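Local coordinates for Phi class glutathione transferase GSTF1 (Populus tremula x Populus tremuloides, PDB 4RI6), which probably conjugates glutathione to electrophilic substrates such as organic halides, releasing a halide anion, as a detoxifying plant transferase, at residues F162-D174 with W195-L209. Numbering follows the deposited sequence.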
ATOM      1  N   PHE A 162      -8.607 -18.336  -3.607  1.00 24.03           N
ATOM      2  CA  PHE A 162      -8.201 -17.135  -4.349  1.00 23.38           C
ATOM      3  C   PHE A 162      -8.693 -15.902  -3.608  1.00 22.86           C
ATOM      4  O   PHE A 162      -9.835 -15.866  -3.157  1.00 24.75           O
ATOM      5  CB  PHE A 162      -8.753 -17.159  -5.779  1.00 23.60           C
ATOM      6  CG  PHE A 162      -8.381 -15.951  -6.618  1.00 23.83           C
ATOM      7  CD1 PHE A 162      -7.127 -15.842  -7.191  1.00 23.37           C
ATOM      8  CD2 PHE A 162      -9.317 -14.963  -6.886  1.00 24.09           C
ATOM      9  CE1 PHE A 162      -6.796 -14.755  -7.981  1.00 23.37           C
ATOM     10  CE2 PHE A 162      -8.994 -13.869  -7.672  1.00 23.95           C
ATOM     11  CZ  PHE A 162      -7.732 -13.764  -8.222  1.00 23.04           C
ATOM     12  N   SER A 163      -7.840 -14.895  -3.478  1.00 20.62           N
ATOM     13  CA  SER A 163      -8.247 -13.668  -2.808  1.00 19.51           C
ATOM     14  C   SER A 163      -7.750 -12.461  -3.551  1.00 18.43           C
ATOM     15  O   SER A 163      -6.976 -12.572  -4.508  1.00 17.22           O
ATOM     16  CB  SER A 163      -7.721 -13.616  -1.374  1.00 18.90           C
ATOM     17  OG  SER A 163      -6.362 -13.239  -1.331  1.00 18.82           O
ATOM     18  N   PHE A 164      -8.164 -11.292  -3.075  1.00 18.09           N
ATOM     19  CA  PHE A 164      -7.650 -10.062  -3.636  1.00 17.61           C
ATOM     20  C   PHE A 164      -6.125  -9.988  -3.550  1.00 17.39           C
ATOM     21  O   PHE A 164      -5.479  -9.344  -4.379  1.00 18.20           O
ATOM     22  CB  PHE A 164      -8.277  -8.837  -2.943  1.00 18.83           C
ATOM     23  CG  PHE A 164      -7.889  -7.559  -3.593  1.00 19.16           C
ATOM     24  CD1 PHE A 164      -8.401  -7.237  -4.833  1.00 19.71           C
ATOM     25  CD2 PHE A 164      -6.940  -6.723  -3.032  1.00 19.50           C
ATOM     26  CE1 PHE A 164      -8.011  -6.115  -5.482  1.00 19.54           C
ATOM     27  CE2 PHE A 164      -6.557  -5.578  -3.684  1.00 19.77           C
ATOM     28  CZ  PHE A 164      -7.099  -5.274  -4.907  1.00 19.99           C
ATOM     29  N   ALA A 165      -5.532 -10.639  -2.554  1.00 16.36           N
ATOM     30  CA  ALA A 165      -4.075 -10.649  -2.466  1.00 17.23           C
ATOM     31  C   ALA A 165      -3.472 -11.244  -3.725  1.00 17.22           C
ATOM     32  O   ALA A 165      -2.526 -10.693  -4.280  1.00 18.80           O
ATOM     33  CB  ALA A 165      -3.608 -11.398  -1.254  1.00 17.18           C
ATOM     34  N   ASP A 166      -4.010 -12.369  -4.182  1.00 16.62           N
ATOM     35  CA  ASP A 166      -3.510 -12.980  -5.419  1.00 17.01           C
ATOM     36  C   ASP A 166      -3.821 -12.096  -6.619  1.00 16.49           C
ATOM     37  O   ASP A 166      -2.955 -11.842  -7.464  1.00 16.42           O
ATOM     38  CB  ASP A 166      -4.108 -14.364  -5.610  1.00 17.44           C
ATOM     39  CG  ASP A 166      -3.968 -15.213  -4.376  1.00 18.11           C
ATOM     40  OD1 ASP A 166      -2.842 -15.677  -4.082  1.00 18.35           O
ATOM     41  OD2 ASP A 166      -4.994 -15.421  -3.705  1.00 18.58           O
ATOM     42  N   LEU A 167      -5.059 -11.605  -6.667  1.00 16.70           N
ATOM     43  CA  LEU A 167      -5.520 -10.769  -7.764  1.00 16.93           C
ATOM     44  C   LEU A 167      -4.588  -9.590  -7.967  1.00 16.72           C
ATOM     45  O   LEU A 167      -4.208  -9.278  -9.095  1.00 16.39           O
ATOM     46  CB  LEU A 167      -6.960 -10.306  -7.514  1.00 16.93           C
ATOM     47  CG  LEU A 167      -7.674  -9.555  -8.633  1.00 18.28           C
ATOM     48  CD1 LEU A 167      -9.181  -9.638  -8.431  1.00 18.15           C
ATOM     49  CD2 LEU A 167      -7.221  -8.086  -8.716  1.00 19.23           C
ATOM     50  N   SER A 168      -4.154  -8.987  -6.869  1.00 16.58           N
ATOM     51  CA  SER A 168      -3.385  -7.768  -6.965  1.00 16.76           C
ATOM     52  C   SER A 168      -2.003  -7.983  -7.611  1.00 16.52           C
ATOM     53  O   SER A 168      -1.407  -7.010  -8.111  1.00 17.00           O
ATOM     54  CB  SER A 168      -3.258  -7.149  -5.556  1.00 16.70           C
ATOM     55  OG  SER A 168      -2.941  -5.780  -5.609  1.00 16.77           O
ATOM     56  N   HIS A 169      -1.520  -9.239  -7.620  1.00 15.71           N
ATOM     57  CA  HIS A 169      -0.249  -9.594  -8.266  1.00 15.47           C
ATOM     58  C   HIS A 169      -0.363  -9.829  -9.775  1.00 16.10           C
ATOM     59  O   HIS A 169       0.643  -9.854 -10.479  1.00 17.29           O
ATOM     60  CB  HIS A 169       0.352 -10.845  -7.634  1.00 15.63           C
ATOM     61  CG  HIS A 169       0.866 -10.646  -6.254  1.00 15.61           C
ATOM     62  ND1 HIS A 169       0.045 -10.543  -5.145  1.00 16.34           N
ATOM     63  CD2 HIS A 169       2.134 -10.502  -5.795  1.00 16.11           C
ATOM     64  CE1 HIS A 169       0.789 -10.338  -4.071  1.00 16.03           C
ATOM     65  NE2 HIS A 169       2.058 -10.305  -4.437  1.00 16.02           N
ATOM     66  N   LEU A 170      -1.582 -10.004 -10.263  1.00 16.29           N
ATOM     67  CA  LEU A 170      -1.773 -10.339 -11.665  1.00 17.61           C
ATOM     68  C   LEU A 170      -1.221  -9.278 -12.635  1.00 17.76           C
ATOM     69  O   LEU A 170      -0.570  -9.644 -13.612  1.00 18.77           O
ATOM     70  CB  LEU A 170      -3.257 -10.593 -11.955  1.00 18.24           C
ATOM     71  CG  LEU A 170      -3.774 -11.945 -11.453  1.00 19.71           C
ATOM     72  CD1 LEU A 170      -5.303 -12.013 -11.468  1.00 19.32           C
ATOM     73  CD2 LEU A 170      -3.191 -13.084 -12.281  1.00 21.30           C
ATOM     74  N   PRO A 171      -1.457  -7.971 -12.384  1.00 17.62           N
ATOM     75  CA  PRO A 171      -1.064  -7.040 -13.463  1.00 17.32           C
ATOM     76  C   PRO A 171       0.443  -6.981 -13.741  1.00 18.25           C
ATOM     77  O   PRO A 171       0.849  -7.069 -14.903  1.00 18.89           O
ATOM     78  CB  PRO A 171      -1.597  -5.693 -12.968  1.00 18.27           C
ATOM     79  CG  PRO A 171      -2.771  -6.068 -12.103  1.00 18.13           C
ATOM     80  CD  PRO A 171      -2.335  -7.321 -11.393  1.00 17.22           C
ATOM     81  N   ASN A 172       1.274  -6.857 -12.711  1.00 18.78           N
ATOM     82  CA  ASN A 172       2.707  -6.806 -12.962  1.00 18.95           C
ATOM     83  C   ASN A 172       3.236  -8.184 -13.319  1.00 19.18           C
ATOM     84  O   ASN A 172       4.115  -8.320 -14.170  1.00 19.16           O
ATOM     85  CB  ASN A 172       3.471  -6.239 -11.769  1.00 20.00           C
ATOM     86  CG  ASN A 172       3.320  -4.742 -11.654  1.00 21.33           C
ATOM     87  OD1 ASN A 172       2.954  -4.071 -12.615  1.00 23.27           O
ATOM     88  ND2 ASN A 172       3.619  -4.207 -10.490  1.00 20.86           N
ATOM     89  N   GLY A 173       2.719  -9.210 -12.658  1.00 19.40           N
ATOM     90  CA  GLY A 173       3.147 -10.562 -12.946  1.00 19.78           C
ATOM     91  C   GLY A 173       2.928 -10.927 -14.400  1.00 19.75           C
ATOM     92  O   GLY A 173       3.814 -11.490 -15.056  1.00 20.05           O
ATOM     93  N   ASP A 174       1.764 -10.575 -14.937  1.00 18.42           N
ATOM     94  CA  ASP A 174       1.414 -11.021 -16.277  1.00 19.38           C
ATOM     95  C   ASP A 174       2.305 -10.324 -17.294  1.00 20.11           C
ATOM     96  O   ASP A 174       2.752 -10.942 -18.262  1.00 20.54           O
ATOM     97  CB  ASP A 174      -0.076 -10.761 -16.580  1.00 20.56           C
ATOM     98  CG  ASP A 174      -0.594 -11.595 -17.761  1.00 24.39           C
ATOM     99  OD1 ASP A 174      -0.308 -11.217 -18.900  1.00 25.28           O
ATOM    100  OD2 ASP A 174      -1.254 -12.643 -17.562  1.00 26.24           O
ATOM    101  N   TRP A 195       0.990 -21.524  -8.615  1.00 17.25           N
ATOM    102  CA  TRP A 195       0.145 -20.417  -8.222  1.00 17.45           C
ATOM    103  C   TRP A 195      -0.115 -19.489  -9.406  1.00 18.06           C
ATOM    104  O   TRP A 195      -1.262 -19.153  -9.679  1.00 18.22           O
ATOM    105  CB  TRP A 195       0.827 -19.678  -7.085  1.00 16.97           C
ATOM    106  CG  TRP A 195       0.317 -18.323  -6.718  1.00 16.92           C
ATOM    107  CD1 TRP A 195      -0.811 -18.029  -6.013  1.00 17.52           C
ATOM    108  CD2 TRP A 195       0.980 -17.075  -6.950  1.00 16.96           C
ATOM    109  NE1 TRP A 195      -0.899 -16.671  -5.808  1.00 16.68           N
ATOM    110  CE2 TRP A 195       0.185 -16.062  -6.374  1.00 16.97           C
ATOM    111  CE3 TRP A 195       2.162 -16.717  -7.598  1.00 18.18           C
ATOM    112  CZ2 TRP A 195       0.545 -14.702  -6.411  1.00 17.87           C
ATOM    113  CZ3 TRP A 195       2.515 -15.364  -7.646  1.00 18.42           C
ATOM    114  CH2 TRP A 195       1.708 -14.378  -7.045  1.00 18.31           C
ATOM    115  N   TRP A 196       0.952 -19.089 -10.099  1.00 18.34           N
ATOM    116  CA  TRP A 196       0.821 -18.205 -11.249  1.00 17.85           C
ATOM    117  C   TRP A 196      -0.126 -18.807 -12.299  1.00 18.45           C
ATOM    118  O   TRP A 196      -0.985 -18.112 -12.879  1.00 18.94           O
ATOM    119  CB  TRP A 196       2.178 -17.898 -11.897  1.00 18.56           C
ATOM    120  CG  TRP A 196       1.930 -16.978 -13.037  1.00 18.92           C
ATOM    121  CD1 TRP A 196       2.017 -17.270 -14.353  1.00 20.53           C
ATOM    122  CD2 TRP A 196       1.440 -15.636 -12.955  1.00 19.20           C
ATOM    123  NE1 TRP A 196       1.632 -16.200 -15.103  1.00 21.19           N
ATOM    124  CE2 TRP A 196       1.262 -15.180 -14.270  1.00 20.38           C
ATOM    125  CE3 TRP A 196       1.131 -14.780 -11.898  1.00 20.04           C
ATOM    126  CZ2 TRP A 196       0.797 -13.909 -14.559  1.00 20.53           C
ATOM    127  CZ3 TRP A 196       0.677 -13.522 -12.187  1.00 20.60           C
ATOM    128  CH2 TRP A 196       0.518 -13.096 -13.505  1.00 21.24           C
ATOM    129  N   THR A 197       0.034 -20.102 -12.541  1.00 19.34           N
ATOM    130  CA  THR A 197      -0.803 -20.794 -13.502  1.00 20.62           C
ATOM    131  C   THR A 197      -2.253 -20.742 -13.054  1.00 19.93           C
ATOM    132  O   THR A 197      -3.133 -20.444 -13.849  1.00 20.85           O
ATOM    133  CB  THR A 197      -0.338 -22.244 -13.674  1.00 22.43           C
ATOM    134  OG1 THR A 197       1.012 -22.260 -14.148  1.00 23.20           O
ATOM    135  CG2 THR A 197      -1.185 -22.962 -14.669  1.00 23.07           C
ATOM    136  N   GLU A 198      -2.516 -21.000 -11.777  1.00 18.19           N
ATOM    137  CA  GLU A 198      -3.901 -20.992 -11.317  1.00 18.41           C
ATOM    138  C   GLU A 198      -4.525 -19.619 -11.403  1.00 19.02           C
ATOM    139  O   GLU A 198      -5.651 -19.479 -11.847  1.00 20.07           O
ATOM    140  CB  GLU A 198      -4.026 -21.497  -9.878  1.00 18.84           C
ATOM    141  CG  GLU A 198      -3.633 -22.953  -9.683  1.00 19.40           C
ATOM    142  CD  GLU A 198      -4.502 -23.625  -8.651  1.00 21.21           C
ATOM    143  OE1 GLU A 198      -3.982 -24.052  -7.590  1.00 20.89           O
ATOM    144  OE2 GLU A 198      -5.726 -23.742  -8.909  1.00 23.20           O
ATOM    145  N   ILE A 199      -3.812 -18.589 -10.973  1.00 19.65           N
ATOM    146  CA  ILE A 199      -4.467 -17.292 -10.886  1.00 19.44           C
ATOM    147  C   ILE A 199      -4.567 -16.616 -12.258  1.00 18.71           C
ATOM    148  O   ILE A 199      -5.561 -15.930 -12.529  1.00 20.22           O
ATOM    149  CB  ILE A 199      -3.777 -16.360  -9.847  1.00 19.27           C
ATOM    150  CG1 ILE A 199      -2.347 -15.965 -10.225  1.00 19.28           C
ATOM    151  CG2 ILE A 199      -3.837 -17.017  -8.485  1.00 19.72           C
ATOM    152  CD1 ILE A 199      -1.752 -14.859  -9.297  1.00 19.15           C
ATOM    153  N   SER A 200      -3.602 -16.850 -13.149  1.00 18.13           N
ATOM    154  CA  SER A 200      -3.606 -16.153 -14.438  1.00 19.69           C
ATOM    155  C   SER A 200      -4.587 -16.769 -15.420  1.00 20.18           C
ATOM    156  O   SER A 200      -4.903 -16.163 -16.443  1.00 21.02           O
ATOM    157  CB  SER A 200      -2.210 -16.136 -15.060  1.00 20.19           C
ATOM    158  OG  SER A 200      -1.750 -17.431 -15.409  1.00 20.44           O
ATOM    159  N   ASN A 201      -5.070 -17.968 -15.106  1.00 21.18           N
ATOM    160  CA  ASN A 201      -6.077 -18.607 -15.946  1.00 22.93           C
ATOM    161  C   ASN A 201      -7.519 -18.479 -15.438  1.00 24.77           C
ATOM    162  O   ASN A 201      -8.437 -19.076 -16.014  1.00 25.95           O
ATOM    163  CB  ASN A 201      -5.711 -20.090 -16.153  1.00 23.52           C
ATOM    164  CG  ASN A 201      -4.632 -20.253 -17.187  1.00 24.75           C
ATOM    165  OD1 ASN A 201      -4.884 -20.145 -18.395  1.00 26.25           O
ATOM    166  ND2 ASN A 201      -3.410 -20.445 -16.732  1.00 23.35           N
ATOM    167  N   ARG A 202      -7.738 -17.657 -14.419  1.00 25.02           N
ATOM    168  CA  ARG A 202      -9.101 -17.309 -14.040  1.00 24.72           C
ATOM    169  C   ARG A 202      -9.798 -16.576 -15.184  1.00 24.67           C
ATOM    170  O   ARG A 202      -9.172 -15.794 -15.898  1.00 24.10           O
ATOM    171  CB  ARG A 202      -9.101 -16.449 -12.791  1.00 25.05           C
ATOM    172  CG  ARG A 202      -8.555 -17.186 -11.607  1.00 25.92           C
ATOM    173  CD  ARG A 202      -8.644 -16.330 -10.367  1.00 26.48           C
ATOM    174  NE  ARG A 202     -10.013 -16.114  -9.895  1.00 27.60           N
ATOM    175  CZ  ARG A 202     -10.679 -16.957  -9.117  1.00 28.64           C
ATOM    176  NH1 ARG A 202     -10.135 -18.119  -8.783  1.00 30.41           N
ATOM    177  NH2 ARG A 202     -11.894 -16.649  -8.689  1.00 29.20           N
ATOM    178  N   GLU A 203     -11.094 -16.818 -15.350  1.00 25.79           N
ATOM    179  CA  GLU A 203     -11.840 -16.196 -16.429  1.00 27.00           C
ATOM    180  C   GLU A 203     -11.830 -14.680 -16.289  1.00 26.15           C
ATOM    181  O   GLU A 203     -11.777 -13.984 -17.289  1.00 25.90           O
ATOM    182  CB  GLU A 203     -13.281 -16.722 -16.469  1.00 29.83           C
ATOM    183  CG  GLU A 203     -13.420 -18.187 -16.905  1.00 32.78           C
ATOM    184  CD  GLU A 203     -12.905 -18.440 -18.313  1.00 34.60           C
ATOM    185  OE1 GLU A 203     -12.876 -17.487 -19.132  1.00 34.08           O
ATOM    186  OE2 GLU A 203     -12.509 -19.594 -18.592  1.00 36.46           O
ATOM    187  N   SER A 204     -11.835 -14.170 -15.055  1.00 24.52           N
ATOM    188  CA  SER A 204     -11.842 -12.720 -14.855  1.00 23.44           C
ATOM    189  C   SER A 204     -10.596 -12.124 -15.479  1.00 22.26           C
ATOM    190  O   SER A 204     -10.658 -11.122 -16.202  1.00 22.42           O
ATOM    191  CB  SER A 204     -11.914 -12.348 -13.373  1.00 23.83           C
ATOM    192  OG  SER A 204     -10.793 -12.869 -12.662  1.00 23.64           O
ATOM    193  N   TRP A 205      -9.454 -12.753 -15.224  1.00 21.37           N
ATOM    194  CA  TRP A 205      -8.208 -12.236 -15.743  1.00 21.62           C
ATOM    195  C   TRP A 205      -8.124 -12.416 -17.261  1.00 22.13           C
ATOM    196  O   TRP A 205      -7.637 -11.527 -17.968  1.00 21.99           O
ATOM    197  CB  TRP A 205      -7.011 -12.884 -15.041  1.00 20.58           C
ATOM    198  CG  TRP A 205      -5.712 -12.209 -15.427  1.00 19.81           C
ATOM    199  CD1 TRP A 205      -4.671 -12.778 -16.081  1.00 19.90           C
ATOM    200  CD2 TRP A 205      -5.362 -10.832 -15.226  1.00 18.57           C
ATOM    201  NE1 TRP A 205      -3.671 -11.858 -16.274  1.00 20.63           N
ATOM    202  CE2 TRP A 205      -4.080 -10.646 -15.774  1.00 18.68           C
ATOM    203  CE3 TRP A 205      -6.009  -9.740 -14.629  1.00 18.31           C
ATOM    204  CZ2 TRP A 205      -3.432  -9.412 -15.755  1.00 18.42           C
ATOM    205  CZ3 TRP A 205      -5.347  -8.526 -14.596  1.00 18.39           C
ATOM    206  CH2 TRP A 205      -4.084  -8.372 -15.160  1.00 17.47           C
ATOM    207  N   LYS A 206      -8.612 -13.537 -17.774  1.00 23.40           N
ATOM    208  CA  LYS A 206      -8.665 -13.723 -19.219  1.00 23.94           C
ATOM    209  C   LYS A 206      -9.509 -12.638 -19.887  1.00 24.74           C
ATOM    210  O   LYS A 206      -9.169 -12.166 -20.977  1.00 25.10           O
ATOM    211  CB  LYS A 206      -9.227 -15.098 -19.567  1.00 25.28           C
ATOM    212  CG  LYS A 206      -8.347 -16.236 -19.151  1.00 26.17           C
ATOM    213  CD  LYS A 206      -9.063 -17.520 -19.464  1.00 27.78           C
ATOM    214  CE  LYS A 206      -8.215 -18.709 -19.279  1.00 31.20           C
ATOM    215  NZ  LYS A 206      -9.049 -19.887 -19.652  1.00 31.83           N
ATOM    216  N   LYS A 207     -10.594 -12.234 -19.232  1.00 25.08           N
ATOM    217  CA  LYS A 207     -11.458 -11.209 -19.808  0.52 25.74           C
ATOM    218  C   LYS A 207     -10.745  -9.862 -19.833  1.00 25.16           C
ATOM    219  O   LYS A 207     -10.866  -9.125 -20.801  1.00 26.36           O
ATOM    220  CB  LYS A 207     -12.779 -11.122 -19.046  0.52 26.88           C
ATOM    221  CG  LYS A 207     -13.648 -12.339 -19.264  0.52 28.84           C
ATOM    222  CD  LYS A 207     -15.006 -12.259 -18.607  0.52 30.69           C
ATOM    223  CE  LYS A 207     -15.787 -13.544 -18.830  0.52 32.76           C
ATOM    224  NZ  LYS A 207     -17.251 -13.339 -18.684  0.52 34.74           N
ATOM    225  N   VAL A 208      -9.977  -9.558 -18.795  1.00 23.62           N
ATOM    226  CA  VAL A 208      -9.227  -8.327 -18.788  1.00 23.54           C
ATOM    227  C   VAL A 208      -8.209  -8.309 -19.926  1.00 23.67           C
ATOM    228  O   VAL A 208      -8.093  -7.316 -20.640  1.00 24.30           O
ATOM    229  CB  VAL A 208      -8.507  -8.115 -17.437  1.00 22.16           C
ATOM    230  CG1 VAL A 208      -7.565  -6.911 -17.509  1.00 22.68           C
ATOM    231  CG2 VAL A 208      -9.529  -7.939 -16.299  1.00 22.55           C
ATOM    232  N   LEU A 209      -7.458  -9.388 -20.096  1.00 22.88           N
ATOM    233  CA  LEU A 209      -6.477  -9.441 -21.173  1.00 22.94           C
ATOM    234  C   LEU A 209      -7.139  -9.301 -22.544  1.00 24.91           C
ATOM    235  O   LEU A 209      -6.591  -8.670 -23.453  1.00 24.73           O
ATOM    236  CB  LEU A 209      -5.686 -10.738 -21.112  1.00 22.95           C
ATOM    237  CG  LEU A 209      -4.778 -10.899 -19.908  1.00 23.98           C
ATOM    238  CD1 LEU A 209      -4.102 -12.241 -19.981  1.00 24.28           C
ATOM    239  CD2 LEU A 209      -3.741  -9.792 -19.836  1.00 23.83           C
TER
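The guanidinium of Arg-202 lies flat on one face of the Phe-162 ring, the two planes only 6° apart. Arg-202 CD sits above the centre of the Phe-162 ring, 3.3 Å from its centroid, as a CH-pi contact. From there the bend at chi3 (70°) turns the guanidinium to lie flat on the ring, and CZ makes a cation-pi contact toward the CD2-CG side. Glu-25 holds NE of Arg-202 in a salt bridge. At the edge of the same ring, Ile-199 CG2 meets Phe-162 CD1.

Ser-163 and Asp-166 form the capping box that starts helix 164-179, a motif of the GST C-terminal domain. Ser-163 OG accepts from Ala-165 N at 3.0 Å. Asp-166 OD2 accepts from Ser-163 N at 2.9 Å through its anti lone pair. The other oxygen, Asp-166 OD1, takes the indole N-H of Trp-195 NE1 at 2.8 Å, and also Leu-157 N. The capping carboxylate thus ties helix 190-200 to the helix start. The outer edge of Trp-195 points at the face of His-169, an edge-to-face pair. His-169 is fixed by ND1 to Ala-165 O and by NE2 to Tyr-147.

Leu-170 is a knob among Trp-196, Ile-199, Ser-200 and Trp-205. Leu-170 CB stands over the six-membered ring of Trp-205, 3.7 Å from the centroid, and Leu-170 CD2 reaches Ile-199 CG1 at 3.6 Å. Trp-205 NE1 gives a nearly straight bond (171°) to Asp-174 OD2, 2.8 Å away. The donor comes from above the carboxylate plane. Trp-196 CH2 packs against the backbone at Gly-173, 3.4 Å from Gly-173 C.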